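Local structure of MAR1 Ribonuclease (Caenorhabditis elegans, 2B34) at residues I105-E110 and H130-A135; T57-K62 and T85-C90. The protein is probably a hydrolase of the isochorismatase family and may act as a ribonuclease. All coordinates share one frame; numbering follows the deposited sequence.

Interaction 1: I105-E110 and H130-A135; sequences ILVGIE and HVVVDA
Leu106 is held through both its backbone N and its backbone O: the N donates to His130 O at 2.8 Å, and the O accepts Val132 N at 3.1 Å, both nearly straight. These bonds set parallel register, Ile105 beside His130 and Leu106 beside Val131; Ile105 CA-H also leans on the His130 carbonyl. The Leu106 side chain meets Val115, Thr118 and Thr119 of helix 114-124, which Val131 joins on the same face. That helix links strands 103-109 and 128-137 in a beta-alpha-beta crossover within the parallel, Rossmann-like sheet of the isochorismatase fold. Ile105 faces the other way, toward Leu43 of helix 33-49, where CG2, the branch anti to its backbone N, crosses Val132 CG2 at 3.6 Å. Val132 CG2 also lies 3.9 Å from Val107 CG1, these two side chains running alongside each other, and Leu43 touches all three residues. After a type I turn from Val132 to Ala135, closed by Ala135 N to Val132 O, Ala135 returns to strand 103-109. Its methyl CB packs 3.6 Å from Val107 CG1, while its O accepts Gly108 N at 3.0 Å, the donor tilted 27° from the carbonyl plane. The backbone conformation of Gly108 would jam a CB against the preceding carbonyl oxygen. Within the turn, Val133 packs on Phe146 of the second subunit.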
ATOM      1  N   ILE A 105       3.361  13.377 -17.428  1.00 18.23           N
ATOM      2  CA  ILE A 105       3.950  12.050 -17.401  1.00 17.58           C
ATOM      3  C   ILE A 105       5.418  12.245 -17.039  1.00 17.41           C
ATOM      4  O   ILE A 105       6.124  13.025 -17.682  1.00 17.24           O
ATOM      5  CB  ILE A 105       3.790  11.342 -18.765  1.00 17.54           C
ATOM      6  CG1 ILE A 105       2.311  11.337 -19.188  1.00 17.52           C
ATOM      7  CG2 ILE A 105       4.375   9.926 -18.715  1.00 17.05           C
ATOM      8  CD1 ILE A 105       2.061  11.007 -20.653  1.00 17.49           C
ATOM      9  N   LEU A 106       5.866  11.559 -15.992  1.00 17.04           N
ATOM     10  CA  LEU A 106       7.190  11.809 -15.434  1.00 17.08           C
ATOM     11  C   LEU A 106       8.099  10.584 -15.484  1.00 16.91           C
ATOM     12  O   LEU A 106       7.750   9.510 -14.981  1.00 16.66           O
ATOM     13  CB  LEU A 106       7.066  12.346 -13.997  1.00 17.11           C
ATOM     14  CG  LEU A 106       8.277  12.848 -13.200  1.00 17.08           C
ATOM     15  CD1 LEU A 106       9.161  13.820 -13.984  1.00 17.00           C
ATOM     16  CD2 LEU A 106       7.794  13.511 -11.917  1.00 17.12           C
ATOM     17  N   VAL A 107       9.256  10.759 -16.119  1.00 16.84           N
ATOM     18  CA  VAL A 107      10.323   9.760 -16.118  1.00 16.94           C
ATOM     19  C   VAL A 107      11.614  10.399 -15.607  1.00 17.27           C
ATOM     20  O   VAL A 107      11.747  11.623 -15.598  1.00 16.91           O
ATOM     21  CB  VAL A 107      10.556   9.122 -17.525  1.00 16.87           C
ATOM     22  CG1 VAL A 107       9.281   8.474 -18.049  1.00 16.91           C
ATOM     23  CG2 VAL A 107      11.102  10.145 -18.534  1.00 17.02           C
ATOM     24  N   GLY A 108      12.563   9.576 -15.171  1.00 17.60           N
ATOM     25  CA  GLY A 108      13.859  10.108 -14.780  1.00 18.07           C
ATOM     26  C   GLY A 108      14.312   9.740 -13.391  1.00 18.47           C
ATOM     27  O   GLY A 108      13.752   8.834 -12.763  1.00 18.67           O
ATOM     28  N   ILE A 109      15.327  10.450 -12.901  1.00 18.87           N
ATOM     29  CA  ILE A 109      16.096   9.942 -11.767  1.00 19.32           C
ATOM     30  C   ILE A 109      16.321  10.840 -10.575  1.00 20.45           C
ATOM     31  O   ILE A 109      16.140  12.060 -10.641  1.00 20.23           O
ATOM     32  CB  ILE A 109      17.446   9.323 -12.183  1.00 19.38           C
ATOM     33  CG1 ILE A 109      18.202  10.258 -13.131  1.00 18.48           C
ATOM     34  CG2 ILE A 109      17.232   7.909 -12.746  1.00 18.52           C
ATOM     35  CD1 ILE A 109      19.616   9.856 -13.360  1.00 17.09           C
ATOM     36  N   GLU A 110      16.832  10.196  -9.525  1.00 21.32           N
ATOM     37  CA  GLU A 110      16.568  10.533  -8.144  1.00 21.80           C
ATOM     38  C   GLU A 110      15.045  10.536  -7.976  1.00 21.22           C
ATOM     39  O   GLU A 110      14.394  11.584  -7.915  1.00 21.05           O
ATOM     40  CB  GLU A 110      17.279  11.820  -7.682  1.00 22.63           C
ATOM     41  CG  GLU A 110      17.142  13.028  -8.602  1.00 23.21           C
ATOM     42  CD  GLU A 110      18.015  14.188  -8.216  1.00 23.14           C
ATOM     43  OE1 GLU A 110      19.081  13.951  -7.609  1.00 27.79           O
ATOM     44  OE2 GLU A 110      17.643  15.343  -8.535  1.00 26.34           O
ATOM     45  N   HIS A 130       1.571  11.472 -13.521  1.00 19.00           N
ATOM     46  CA  HIS A 130       1.666  10.056 -13.850  1.00 18.29           C
ATOM     47  C   HIS A 130       3.130   9.627 -13.819  1.00 17.69           C
ATOM     48  O   HIS A 130       3.905   9.923 -14.736  1.00 17.40           O
ATOM     49  CB  HIS A 130       1.016   9.784 -15.207  1.00 18.59           C
ATOM     50  CG  HIS A 130      -0.440  10.143 -15.252  1.00 19.74           C
ATOM     51  ND1 HIS A 130      -0.895  11.435 -15.081  1.00 21.15           N
ATOM     52  CD2 HIS A 130      -1.542   9.378 -15.432  1.00 20.34           C
ATOM     53  CE1 HIS A 130      -2.214  11.450 -15.155  1.00 20.87           C
ATOM     54  NE2 HIS A 130      -2.631  10.214 -15.371  1.00 21.51           N
ATOM     55  N   VAL A 131       3.497   8.955 -12.730  1.00 16.78           N
ATOM     56  CA  VAL A 131       4.863   8.504 -12.497  1.00 15.90           C
ATOM     57  C   VAL A 131       5.064   7.141 -13.145  1.00 15.39           C
ATOM     58  O   VAL A 131       4.425   6.157 -12.756  1.00 15.08           O
ATOM     59  CB  VAL A 131       5.201   8.436 -10.973  1.00 15.95           C
ATOM     60  CG1 VAL A 131       6.630   7.963 -10.751  1.00 14.97           C
ATOM     61  CG2 VAL A 131       4.986   9.795 -10.304  1.00 15.73           C
ATOM     62  N   VAL A 132       5.950   7.094 -14.136  1.00 14.99           N
ATOM     63  CA  VAL A 132       6.241   5.856 -14.858  1.00 14.67           C
ATOM     64  C   VAL A 132       7.298   5.080 -14.081  1.00 14.71           C
ATOM     65  O   VAL A 132       8.498   5.337 -14.216  1.00 14.84           O
ATOM     66  CB  VAL A 132       6.731   6.137 -16.294  1.00 14.68           C
ATOM     67  CG1 VAL A 132       6.783   4.851 -17.097  1.00 13.98           C
ATOM     68  CG2 VAL A 132       5.827   7.153 -16.975  1.00 14.20           C
ATOM     69  N   VAL A 133       6.842   4.128 -13.269  1.00 14.47           N
ATOM     70  CA  VAL A 133       7.701   3.445 -12.297  1.00 13.90           C
ATOM     71  C   VAL A 133       8.830   2.613 -12.922  1.00 13.90           C
ATOM     72  O   VAL A 133       9.894   2.454 -12.319  1.00 13.73           O
ATOM     73  CB  VAL A 133       6.872   2.576 -11.293  1.00 14.02           C
ATOM     74  CG1 VAL A 133       5.926   3.449 -10.468  1.00 13.45           C
ATOM     75  CG2 VAL A 133       6.102   1.466 -12.009  1.00 13.97           C
ATOM     76  N   ASP A 134       8.604   2.095 -14.127  1.00 13.72           N
ATOM     77  CA  ASP A 134       9.639   1.336 -14.831  1.00 13.68           C
ATOM     78  C   ASP A 134      10.619   2.221 -15.624  1.00 13.98           C
ATOM     79  O   ASP A 134      11.473   1.722 -16.366  1.00 13.91           O
ATOM     80  CB  ASP A 134       9.038   0.212 -15.692  1.00 13.39           C
ATOM     81  CG  ASP A 134       7.924   0.682 -16.629  1.00 13.41           C
ATOM     82  OD1 ASP A 134       7.401   1.805 -16.479  1.00 12.96           O
ATOM     83  OD2 ASP A 134       7.558  -0.106 -17.527  1.00 14.43           O
ATOM     84  N   ALA A 135      10.493   3.532 -15.438  1.00 14.27           N
ATOM     85  CA  ALA A 135      11.375   4.511 -16.059  1.00 14.24           C
ATOM     86  C   ALA A 135      11.889   5.499 -15.006  1.00 14.57           C
ATOM     87  O   ALA A 135      12.470   6.539 -15.340  1.00 14.87           O
ATOM     88  CB  ALA A 135      10.644   5.238 -17.181  1.00 14.04           C
TER

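Interaction 2: T57-K62 and T85-C90; sequences TEQYPK and TKFSMC
Van der Waals packing joins Thr57 to Met89, whose chain bends at chi3 (74°) to wrap CG, SD and CE round the threonine. Met89 CE rests 3.6 Å from Thr57 CG2, and Met89 CG comes within 3.4 Å of Thr57 OG1. That hydroxyl is hydrogen-bonded to Asp21 OD1, with the Met89 chain packed against it. Met89 also packs on Cys20 and Cys114, the two halves of a disulfide. A looser apolar touch lies toward the surface, where Tyr60 CD1 and Thr85 CG2 are 4.4 Å apart and the ring is met obliquely; one face of that ring carries Lys62 CB. Tyr60 is the N-cap residue of the short helix that follows strand 54-59, and the contact sets the C-terminal end of this strand against the loop leaving strand 81-84, outermost in the parallel sheet of this chain. Polar groups gather round Gln59. Its chain, bent at chi2 (80°), brings the carboxamide up to the backbone carbonyls of Thr85 and Lys86, with Gln59 CD 3.7 Å from Thr85 O. The amide end also lies at the edge of the Phe87 ring, near its plane. Replacing Gln59 by an alanine removes the carboxamide, which would probably leave the Thr85 and Lys86 carbonyls without the amide beside them and open a gap along the Phe87 edge. Lys84 NZ binds the carbonyls of Lys86 and Phe87, whereas Thr85 O is hydrogen-bonded to Ser172 of the third subunit, and Thr85 OG1 to Asp173 of that same subunit.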
ATOM      1  N   THR A  57      14.983  18.337 -18.348  1.00 17.94           N
ATOM      2  CA  THR A  57      15.885  19.084 -17.471  1.00 18.25           C
ATOM      3  C   THR A  57      17.200  18.344 -17.274  1.00 18.63           C
ATOM      4  O   THR A  57      17.245  17.110 -17.315  1.00 18.60           O
ATOM      5  CB  THR A  57      15.276  19.387 -16.074  1.00 18.16           C
ATOM      6  OG1 THR A  57      14.947  18.160 -15.403  1.00 18.06           O
ATOM      7  CG2 THR A  57      14.039  20.283 -16.191  1.00 18.02           C
ATOM      8  N   GLU A  58      18.262  19.114 -17.057  1.00 18.95           N
ATOM      9  CA  GLU A  58      19.563  18.568 -16.688  1.00 19.56           C
ATOM     10  C   GLU A  58      20.064  19.260 -15.420  1.00 20.17           C
ATOM     11  O   GLU A  58      20.127  20.491 -15.358  1.00 19.98           O
ATOM     12  CB  GLU A  58      20.567  18.728 -17.834  1.00 19.38           C
ATOM     13  CG  GLU A  58      20.095  18.126 -19.155  1.00 19.03           C
ATOM     14  CD  GLU A  58      21.088  18.293 -20.291  1.00 19.03           C
ATOM     15  OE1 GLU A  58      21.933  19.207 -20.226  1.00 17.25           O
ATOM     16  OE2 GLU A  58      21.013  17.502 -21.259  1.00 18.58           O
ATOM     17  N   GLN A  59      20.388  18.459 -14.409  1.00 20.87           N
ATOM     18  CA  GLN A  59      20.923  18.958 -13.144  1.00 21.67           C
ATOM     19  C   GLN A  59      22.412  19.230 -13.287  1.00 22.47           C
ATOM     20  O   GLN A  59      23.168  18.344 -13.685  1.00 22.46           O
ATOM     21  CB  GLN A  59      20.679  17.944 -12.016  1.00 21.58           C
ATOM     22  CG  GLN A  59      21.343  18.281 -10.665  1.00 20.80           C
ATOM     23  CD  GLN A  59      20.583  19.316  -9.843  1.00 21.00           C
ATOM     24  OE1 GLN A  59      21.117  19.868  -8.879  1.00 21.29           O
ATOM     25  NE2 GLN A  59      19.335  19.570 -10.207  1.00 20.19           N
ATOM     26  N   TYR A  60      22.815  20.458 -12.963  1.00 23.68           N
ATOM     27  CA  TYR A  60      24.219  20.883 -12.992  1.00 24.79           C
ATOM     28  C   TYR A  60      25.051  20.148 -14.058  1.00 25.29           C
ATOM     29  O   TYR A  60      25.984  19.415 -13.721  1.00 25.31           O
ATOM     30  CB  TYR A  60      24.841  20.731 -11.593  1.00 25.18           C
ATOM     31  CG  TYR A  60      26.206  21.374 -11.420  1.00 25.95           C
ATOM     32  CD1 TYR A  60      26.379  22.753 -11.561  1.00 26.17           C
ATOM     33  CD2 TYR A  60      27.323  20.602 -11.096  1.00 26.62           C
ATOM     34  CE1 TYR A  60      27.636  23.339 -11.399  1.00 26.82           C
ATOM     35  CE2 TYR A  60      28.576  21.178 -10.929  1.00 26.24           C
ATOM     36  CZ  TYR A  60      28.726  22.542 -11.081  1.00 26.41           C
ATOM     37  OH  TYR A  60      29.971  23.108 -10.916  1.00 26.89           O
ATOM     38  N   PRO A  61      24.711  20.339 -15.352  1.00 25.93           N
ATOM     39  CA  PRO A  61      25.384  19.591 -16.421  1.00 26.37           C
ATOM     40  C   PRO A  61      26.904  19.809 -16.528  1.00 26.93           C
ATOM     41  O   PRO A  61      27.578  19.053 -17.225  1.00 27.05           O
ATOM     42  CB  PRO A  61      24.666  20.060 -17.694  1.00 26.33           C
ATOM     43  CG  PRO A  61      24.025  21.341 -17.335  1.00 26.09           C
ATOM     44  CD  PRO A  61      23.674  21.241 -15.890  1.00 26.06           C
ATOM     45  N   LYS A  62      27.434  20.818 -15.838  1.00 27.52           N
ATOM     46  CA  LYS A  62      28.880  21.043 -15.771  1.00 27.91           C
ATOM     47  C   LYS A  62      29.590  19.901 -15.035  1.00 27.74           C
ATOM     48  O   LYS A  62      30.690  19.495 -15.413  1.00 27.97           O
ATOM     49  CB  LYS A  62      29.183  22.385 -15.098  1.00 28.03           C
ATOM     50  CG  LYS A  62      30.655  22.781 -15.129  1.00 28.68           C
ATOM     51  CD  LYS A  62      30.889  24.141 -14.503  1.00 28.76           C
ATOM     52  CE  LYS A  62      32.383  24.466 -14.442  1.00 31.01           C
ATOM     53  NZ  LYS A  62      33.136  23.481 -13.601  1.00 31.24           N
ATOM     54  N   THR A  85      19.809  23.848 -10.839  1.00 23.14           N
ATOM     55  CA  THR A  85      20.466  23.385  -9.622  1.00 23.28           C
ATOM     56  C   THR A  85      19.425  22.990  -8.577  1.00 23.37           C
ATOM     57  O   THR A  85      19.691  22.155  -7.709  1.00 23.41           O
ATOM     58  CB  THR A  85      21.409  24.451  -9.040  1.00 23.44           C
ATOM     59  OG1 THR A  85      20.741  25.720  -9.028  1.00 23.40           O
ATOM     60  CG2 THR A  85      22.684  24.557  -9.876  1.00 23.17           C
ATOM     61  N   LYS A  86      18.243  23.601  -8.668  1.00 23.41           N
ATOM     62  CA  LYS A  86      17.078  23.186  -7.892  1.00 23.49           C
ATOM     63  C   LYS A  86      16.693  21.766  -8.286  1.00 23.05           C
ATOM     64  O   LYS A  86      16.789  21.401  -9.454  1.00 23.00           O
ATOM     65  CB  LYS A  86      15.901  24.125  -8.160  1.00 23.62           C
ATOM     66  CG  LYS A  86      15.631  25.148  -7.063  1.00 24.36           C
ATOM     67  CD  LYS A  86      14.266  25.833  -7.263  1.00 24.57           C
ATOM     68  CE  LYS A  86      13.110  24.824  -7.385  1.00 25.58           C
ATOM     69  NZ  LYS A  86      12.724  24.200  -6.082  1.00 25.55           N
ATOM     70  N   PHE A  87      16.259  20.964  -7.320  1.00 22.77           N
ATOM     71  CA  PHE A  87      15.954  19.560  -7.598  1.00 22.41           C
ATOM     72  C   PHE A  87      14.672  19.394  -8.409  1.00 22.38           C
ATOM     73  O   PHE A  87      14.585  18.512  -9.267  1.00 22.48           O
ATOM     74  CB  PHE A  87      15.932  18.729  -6.310  1.00 22.28           C
ATOM     75  CG  PHE A  87      17.269  18.664  -5.605  1.00 21.99           C
ATOM     76  CD1 PHE A  87      18.459  18.639  -6.331  1.00 21.08           C
ATOM     77  CD2 PHE A  87      17.335  18.615  -4.216  1.00 21.58           C
ATOM     78  CE1 PHE A  87      19.691  18.576  -5.685  1.00 21.51           C
ATOM     79  CE2 PHE A  87      18.565  18.549  -3.563  1.00 21.75           C
ATOM     80  CZ  PHE A  87      19.743  18.530  -4.301  1.00 21.65           C
ATOM     81  N   SER A  88      13.695  20.262  -8.161  1.00 22.05           N
ATOM     82  CA  SER A  88      12.440  20.223  -8.909  1.00 21.95           C
ATOM     83  C   SER A  88      12.578  20.738 -10.342  1.00 21.80           C
ATOM     84  O   SER A  88      13.270  21.727 -10.592  1.00 21.80           O
ATOM     85  CB  SER A  88      11.354  21.015  -8.188  1.00 21.73           C
ATOM     86  OG  SER A  88      10.172  21.047  -8.970  1.00 21.88           O
ATOM     87  N   MET A  89      11.889  20.067 -11.264  1.00 21.53           N
ATOM     88  CA  MET A  89      11.800  20.486 -12.663  1.00 21.27           C
ATOM     89  C   MET A  89      10.938  21.730 -12.848  1.00 21.70           C
ATOM     90  O   MET A  89      10.963  22.351 -13.910  1.00 21.81           O
ATOM     91  CB  MET A  89      11.201  19.373 -13.520  1.00 21.05           C
ATOM     92  CG  MET A  89      12.064  18.151 -13.671  1.00 20.27           C
ATOM     93  SD  MET A  89      11.308  16.953 -14.785  1.00 19.83           S
ATOM     94  CE  MET A  89      11.569  17.732 -16.383  1.00 18.46           C
ATOM     95  N   CYS A  90      10.151  22.066 -11.828  1.00 22.13           N
ATOM     96  CA  CYS A  90       9.245  23.203 -11.903  1.00 22.50           C
ATOM     97  C   CYS A  90      10.001  24.511 -11.708  1.00 22.85           C
ATOM     98  O   CYS A  90      10.022  25.097 -10.622  1.00 22.79           O
ATOM     99  CB  CYS A  90       8.082  23.042 -10.924  1.00 22.34           C
ATOM    100  SG  CYS A  90       6.963  21.714 -11.419  1.00 23.19           S
TER

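How the interactions relate
From the N terminus, the chain first lays down strand 15-20, then strand 54-59. Interaction 2 closes the loop from there to residues 85-90, holding the end of strand 54-59 to the loop after strand 81-84. Interaction 1 opens only later, closing the helical connection between strands 103-109 and 128-137; the two are in series, neither nested nor crossed. Strand 15-20 runs between them in the sheet, bonded to both strands 54-59 and 103-109. They nevertheless touch: Leu106 CD1 packs 3.9 Å from Met89 SD. Helix 114-124 bridges them too, since Thr118 touches Leu106 and hydrogen-bonds Met89 N through its hydroxyl.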